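PDB 4WJ1: antigen MTB48, Mycobacterial protein from Mycobacterium smegmatis, which is a substrate of the ESX-1 type VII secretion system, self-associates, and is probably involved in DNA conjugation in the recipient strain. Local coordinates for residues Asp135-Ala143 with Trp255-Leu266. Residues are numbered along the deposited sequence; the frame is centred on the assembly and turned at random.
Sequences DEMDWEAAA and WAMLQEQSEDAL
The indole of W139 slots as a knob between W255, L258, Q259 and S262 of helix 255-266. Its pyrrole edge points into the face of W255 in an edge-to-face pair, the five-membered ring planes inclined at 64° and their centroids 4.5 Å apart. One face of the W139 ring receives L258 CB, a CH-pi contact 3.9 Å from the centroid of the five-membered ring, and E140 CG lies over the opposite face, so the indole is clamped on both sides. The CB bond of W139 already faces the long helix, and chi1 of 72°, with CG between the backbone N and carbonyl carbon, swings the indole to lie between W255 and L258.

The amide of Q259 ties down the chain where the loop turns into helix 139-143. Its OE1 accepts from W139 N (2.9 Å) on a lone pair, while NE2 donates to M137 O (2.9 Å) and to E263 OE2, both close to the amide plane. These three bonds would fix the rotation of the amide. D138 caps the new helix: its OD1 accepts from A141 N (3.0 Å), and OD2 reaches the rim of W255 at CZ2.

Beyond Q259, A142 CB and M137 CB pack loosely against L266 CD1, and S262 OG is hydrogen-bonded to H231 NE2. Within the PPE domain, the axes of 139-143 and 255-266, on helices 139-147 and 248-272, cross at 51°, with V237 and N236 of helix 234-242 also touching W139.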
ATOM      1  N   ASP A 135      10.473  -5.556 -29.706  1.00 77.76           N
ATOM      2  CA  ASP A 135      10.430  -5.405 -31.163  1.00 73.77           C
ATOM      3  C   ASP A 135      11.405  -4.327 -31.640  1.00 68.09           C
ATOM      4  O   ASP A 135      11.533  -3.265 -31.007  1.00 63.27           O
ATOM      5  CB  ASP A 135       9.013  -5.040 -31.631  1.00 79.69           C
ATOM      6  CG  ASP A 135       8.108  -6.260 -31.804  1.00 87.74           C
ATOM      7  OD1 ASP A 135       8.365  -7.304 -31.161  1.00 92.25           O
ATOM      8  OD2 ASP A 135       7.120  -6.169 -32.572  1.00 88.41           O
ATOM      9  N   GLU A 136      12.086  -4.588 -32.757  1.00 64.58           N
ATOM     10  CA  GLU A 136      12.857  -3.540 -33.425  1.00 63.14           C
ATOM     11  C   GLU A 136      11.901  -2.473 -33.951  1.00 67.59           C
ATOM     12  O   GLU A 136      10.768  -2.786 -34.314  1.00 72.19           O
ATOM     13  CB  GLU A 136      13.698  -4.115 -34.563  1.00 59.33           C
ATOM     14  CG  GLU A 136      15.032  -4.700 -34.133  1.00 62.18           C
ATOM     15  CD  GLU A 136      15.852  -5.149 -35.322  1.00 73.30           C
ATOM     16  OE1 GLU A 136      15.375  -6.054 -36.049  1.00 74.13           O
ATOM     17  OE2 GLU A 136      16.952  -4.587 -35.544  1.00 82.02           O
HETATM   18  N   MSE A 137      12.352  -1.220 -33.984  1.00 69.45           N
HETATM   19  CA  MSE A 137      11.522  -0.122 -34.489  1.00 71.46           C
HETATM   20  C   MSE A 137      12.255   0.852 -35.407  1.00 66.81           C
HETATM   21  O   MSE A 137      13.468   1.020 -35.304  1.00 68.71           O
HETATM   22  CB  MSE A 137      10.931   0.681 -33.333  1.00 73.60           C
HETATM   23  CG  MSE A 137      10.033  -0.093 -32.392  1.00 77.78           C
HETATM   24 SE   MSE A 137       9.007   1.218 -31.389  0.60 70.37          SE
HETATM   25  CE  MSE A 137       8.319   2.224 -32.919  1.00 38.76           C
ATOM     26  N   ASP A 138      11.497   1.500 -36.289  1.00 58.85           N
ATOM     27  CA  ASP A 138      11.997   2.597 -37.111  1.00 53.03           C
ATOM     28  C   ASP A 138      12.044   3.893 -36.291  1.00 48.68           C
ATOM     29  O   ASP A 138      11.147   4.147 -35.489  1.00 47.35           O
ATOM     30  CB  ASP A 138      11.108   2.774 -38.335  1.00 61.04           C
ATOM     31  CG  ASP A 138      11.455   4.017 -39.130  1.00 70.05           C
ATOM     32  OD1 ASP A 138      11.005   5.121 -38.745  1.00 71.00           O
ATOM     33  OD2 ASP A 138      12.159   3.884 -40.154  1.00 78.11           O
ATOM     34  N   TRP A 139      13.070   4.717 -36.491  1.00 42.76           N
ATOM     35  CA  TRP A 139      13.277   5.862 -35.603  1.00 44.00           C
ATOM     36  C   TRP A 139      12.215   6.951 -35.751  1.00 46.08           C
ATOM     37  O   TRP A 139      11.846   7.590 -34.764  1.00 44.87           O
ATOM     38  CB  TRP A 139      14.668   6.469 -35.805  1.00 43.08           C
ATOM     39  CG  TRP A 139      14.899   7.223 -37.081  1.00 38.48           C
ATOM     40  CD1 TRP A 139      15.409   6.727 -38.243  1.00 42.84           C
ATOM     41  CD2 TRP A 139      14.695   8.625 -37.298  1.00 36.45           C
ATOM     42  NE1 TRP A 139      15.509   7.728 -39.183  1.00 43.50           N
ATOM     43  CE2 TRP A 139      15.079   8.901 -38.626  1.00 38.22           C
ATOM     44  CE3 TRP A 139      14.204   9.666 -36.507  1.00 35.17           C
ATOM     45  CZ2 TRP A 139      14.987  10.177 -39.177  1.00 36.44           C
ATOM     46  CZ3 TRP A 139      14.119  10.943 -37.061  1.00 40.13           C
ATOM     47  CH2 TRP A 139      14.503  11.182 -38.379  1.00 37.21           C
ATOM     48  N   GLU A 140      11.718   7.168 -36.963  1.00 46.01           N
ATOM     49  CA  GLU A 140      10.677   8.174 -37.131  1.00 49.51           C
ATOM     50  C   GLU A 140       9.395   7.643 -36.499  1.00 48.12           C
ATOM     51  O   GLU A 140       8.691   8.369 -35.796  1.00 48.66           O
ATOM     52  CB  GLU A 140      10.453   8.528 -38.597  1.00 50.87           C
ATOM     53  CG  GLU A 140      11.729   8.594 -39.425  1.00 63.06           C
ATOM     54  CD  GLU A 140      11.479   9.017 -40.876  1.00 77.18           C
ATOM     55  OE1 GLU A 140      10.312   9.328 -41.219  1.00 74.70           O
ATOM     56  OE2 GLU A 140      12.451   9.034 -41.673  1.00 84.58           O
ATOM     57  N   ALA A 141       9.114   6.363 -36.729  1.00 43.85           N
ATOM     58  CA  ALA A 141       7.950   5.721 -36.135  1.00 40.41           C
ATOM     59  C   ALA A 141       7.995   5.818 -34.620  1.00 41.24           C
ATOM     60  O   ALA A 141       6.971   6.054 -33.983  1.00 47.48           O
ATOM     61  CB  ALA A 141       7.865   4.272 -36.563  1.00 46.16           C
ATOM     62  N   ALA A 142       9.180   5.633 -34.045  1.00 36.53           N
ATOM     63  CA  ALA A 142       9.312   5.651 -32.595  1.00 41.45           C
ATOM     64  C   ALA A 142       9.229   7.077 -32.054  1.00 40.79           C
ATOM     65  O   ALA A 142       8.615   7.322 -31.015  1.00 39.07           O
ATOM     66  CB  ALA A 142      10.607   4.984 -32.176  1.00 35.88           C
ATOM     67  N   ALA A 143       9.846   8.015 -32.765  1.00 38.44           N
ATOM     68  CA  ALA A 143       9.792   9.422 -32.384  1.00 35.07           C
ATOM     69  C   ALA A 143       8.339   9.884 -32.328  1.00 35.02           C
ATOM     70  O   ALA A 143       7.933  10.592 -31.406  1.00 38.24           O
ATOM     71  CB  ALA A 143      10.601  10.273 -33.359  1.00 32.85           C
ATOM     72  N   TRP A 255      20.321   9.263 -41.912  1.00 43.30           N
ATOM     73  CA  TRP A 255      19.223   8.377 -41.553  1.00 47.58           C
ATOM     74  C   TRP A 255      19.749   7.280 -40.650  1.00 42.05           C
ATOM     75  O   TRP A 255      19.160   6.980 -39.620  1.00 41.22           O
ATOM     76  CB  TRP A 255      18.545   7.771 -42.789  1.00 49.94           C
ATOM     77  CG  TRP A 255      17.287   7.018 -42.442  1.00 52.44           C
ATOM     78  CD1 TRP A 255      16.000   7.491 -42.494  1.00 56.77           C
ATOM     79  CD2 TRP A 255      17.200   5.670 -41.964  1.00 54.47           C
ATOM     80  NE1 TRP A 255      15.118   6.512 -42.079  1.00 55.01           N
ATOM     81  CE2 TRP A 255      15.830   5.389 -41.752  1.00 57.41           C
ATOM     82  CE3 TRP A 255      18.145   4.670 -41.694  1.00 66.80           C
ATOM     83  CZ2 TRP A 255      15.386   4.145 -41.274  1.00 66.89           C
ATOM     84  CZ3 TRP A 255      17.703   3.430 -41.224  1.00 69.94           C
ATOM     85  CH2 TRP A 255      16.334   3.184 -41.017  1.00 68.21           C
ATOM     86  N   ALA A 256      20.878   6.703 -41.038  1.00 42.99           N
ATOM     87  CA  ALA A 256      21.499   5.635 -40.273  1.00 42.38           C
ATOM     88  C   ALA A 256      21.863   6.086 -38.865  1.00 46.67           C
ATOM     89  O   ALA A 256      21.588   5.377 -37.888  1.00 55.80           O
ATOM     90  CB  ALA A 256      22.723   5.133 -40.993  1.00 45.85           C
HETATM   91  N   MSE A 257      22.476   7.259 -38.760  1.00 41.12           N
HETATM   92  CA  MSE A 257      22.863   7.803 -37.462  1.00 43.74           C
HETATM   93  C   MSE A 257      21.667   7.978 -36.544  1.00 41.24           C
HETATM   94  O   MSE A 257      21.714   7.608 -35.371  1.00 49.72           O
HETATM   95  CB  MSE A 257      23.576   9.138 -37.620  1.00 40.51           C
HETATM   96  CG  MSE A 257      25.028   9.004 -37.952  1.00 41.17           C
HETATM   97 SE   MSE A 257      25.801  10.767 -38.104  0.62 46.08          SE
HETATM   98  CE  MSE A 257      25.519  11.318 -36.259  1.00 40.29           C
ATOM     99  N   LEU A 258      20.595   8.536 -37.088  1.00 39.28           N
ATOM    100  CA  LEU A 258      19.378   8.748 -36.319  1.00 44.27           C
ATOM    101  C   LEU A 258      18.750   7.415 -35.944  1.00 45.27           C
ATOM    102  O   LEU A 258      18.217   7.257 -34.847  1.00 46.19           O
ATOM    103  CB  LEU A 258      18.396   9.620 -37.102  1.00 41.32           C
ATOM    104  CG  LEU A 258      18.909  11.048 -37.331  1.00 39.72           C
ATOM    105  CD1 LEU A 258      18.288  11.662 -38.556  1.00 39.16           C
ATOM    106  CD2 LEU A 258      18.623  11.901 -36.109  1.00 40.81           C
ATOM    107  N   GLN A 259      18.826   6.448 -36.851  1.00 40.86           N
ATOM    108  CA  GLN A 259      18.313   5.120 -36.554  1.00 41.76           C
ATOM    109  C   GLN A 259      19.090   4.492 -35.396  1.00 43.37           C
ATOM    110  O   GLN A 259      18.495   3.884 -34.498  1.00 45.35           O
ATOM    111  CB  GLN A 259      18.377   4.225 -37.796  1.00 42.94           C
ATOM    112  CG  GLN A 259      17.852   2.818 -37.568  1.00 41.61           C
ATOM    113  CD  GLN A 259      16.389   2.798 -37.180  1.00 48.52           C
ATOM    114  OE1 GLN A 259      15.646   3.733 -37.468  1.00 53.16           O
ATOM    115  NE2 GLN A 259      15.970   1.731 -36.509  1.00 44.91           N
ATOM    116  N   GLU A 260      20.413   4.651 -35.398  1.00 39.97           N
ATOM    117  CA  GLU A 260      21.204   4.090 -34.306  1.00 43.49           C
ATOM    118  C   GLU A 260      20.947   4.872 -33.005  1.00 44.43           C
ATOM    119  O   GLU A 260      20.914   4.280 -31.927  1.00 53.38           O
ATOM    120  CB  GLU A 260      22.706   4.049 -34.637  1.00 52.92           C
ATOM    121  CG  GLU A 260      23.496   3.243 -33.588  1.00 66.18           C
ATOM    122  CD  GLU A 260      24.977   2.979 -33.908  1.00 75.73           C
ATOM    123  OE1 GLU A 260      25.483   3.412 -34.963  1.00 71.96           O
ATOM    124  OE2 GLU A 260      25.630   2.287 -33.089  1.00 84.71           O
ATOM    125  N   GLN A 261      20.720   6.181 -33.097  1.00 41.97           N
ATOM    126  CA  GLN A 261      20.299   6.947 -31.924  1.00 41.83           C
ATOM    127  C   GLN A 261      19.036   6.372 -31.305  1.00 44.73           C
ATOM    128  O   GLN A 261      18.940   6.227 -30.082  1.00 45.34           O
ATOM    129  CB  GLN A 261      20.047   8.402 -32.277  1.00 40.24           C
ATOM    130  CG  GLN A 261      21.262   9.270 -32.174  1.00 54.41           C
ATOM    131  CD  GLN A 261      21.034  10.635 -32.801  1.00 58.36           C
ATOM    132  OE1 GLN A 261      19.974  11.238 -32.610  1.00 59.17           O
ATOM    133  NE2 GLN A 261      22.027  11.130 -33.554  1.00 52.68           N
ATOM    134  N   SER A 262      18.061   6.065 -32.152  1.00 37.09           N
ATOM    135  CA  SER A 262      16.795   5.556 -31.674  1.00 36.76           C
ATOM    136  C   SER A 262      16.975   4.199 -31.013  1.00 44.61           C
ATOM    137  O   SER A 262      16.501   3.972 -29.900  1.00 46.78           O
ATOM    138  CB  SER A 262      15.806   5.440 -32.810  1.00 37.18           C
ATOM    139  OG  SER A 262      14.610   4.840 -32.359  1.00 46.31           O
ATOM    140  N   GLU A 263      17.662   3.299 -31.704  1.00 40.39           N
ATOM    141  CA  GLU A 263      17.868   1.965 -31.187  1.00 40.12           C
ATOM    142  C   GLU A 263      18.564   2.012 -29.839  1.00 46.33           C
ATOM    143  O   GLU A 263      18.138   1.349 -28.885  1.00 50.53           O
ATOM    144  CB  GLU A 263      18.671   1.138 -32.179  1.00 40.09           C
ATOM    145  CG  GLU A 263      17.859   0.746 -33.380  1.00 41.75           C
ATOM    146  CD  GLU A 263      18.702   0.093 -34.440  1.00 53.11           C
ATOM    147  OE1 GLU A 263      19.932  -0.027 -34.219  1.00 53.23           O
ATOM    148  OE2 GLU A 263      18.137  -0.291 -35.487  1.00 58.79           O
ATOM    149  N   ASP A 264      19.620   2.812 -29.755  1.00 43.27           N
ATOM    150  CA  ASP A 264      20.381   2.909 -28.521  1.00 45.24           C
ATOM    151  C   ASP A 264      19.533   3.491 -27.398  1.00 44.39           C
ATOM    152  O   ASP A 264      19.569   2.991 -26.278  1.00 54.62           O
ATOM    153  CB  ASP A 264      21.647   3.740 -28.729  1.00 48.88           C
ATOM    154  CG  ASP A 264      22.657   3.046 -29.635  1.00 55.49           C
ATOM    155  OD1 ASP A 264      22.474   1.845 -29.939  1.00 61.84           O
ATOM    156  OD2 ASP A 264      23.638   3.701 -30.042  1.00 63.06           O
ATOM    157  N   ALA A 265      18.745   4.516 -27.696  1.00 36.30           N
ATOM    158  CA  ALA A 265      17.891   5.120 -26.676  1.00 35.35           C
ATOM    159  C   ALA A 265      16.822   4.163 -26.185  1.00 41.18           C
ATOM    160  O   ALA A 265      16.491   4.157 -25.008  1.00 44.51           O
ATOM    161  CB  ALA A 265      17.239   6.373 -27.199  1.00 36.49           C
ATOM    162  N   LEU A 266      16.265   3.369 -27.088  1.00 41.95           N
ATOM    163  CA  LEU A 266      15.193   2.466 -26.713  1.00 39.22           C
ATOM    164  C   LEU A 266      15.761   1.314 -25.882  1.00 46.59           C
ATOM    165  O   LEU A 266      15.141   0.859 -24.921  1.00 48.58           O
ATOM    166  CB  LEU A 266      14.470   1.954 -27.955  1.00 39.78           C
ATOM    167  CG  LEU A 266      13.543   2.959 -28.640  1.00 40.99           C
ATOM    168  CD1 LEU A 266      13.268   2.548 -30.070  1.00 36.88           C
ATOM    169  CD2 LEU A 266      12.239   3.090 -27.859  1.00 36.92           C
TER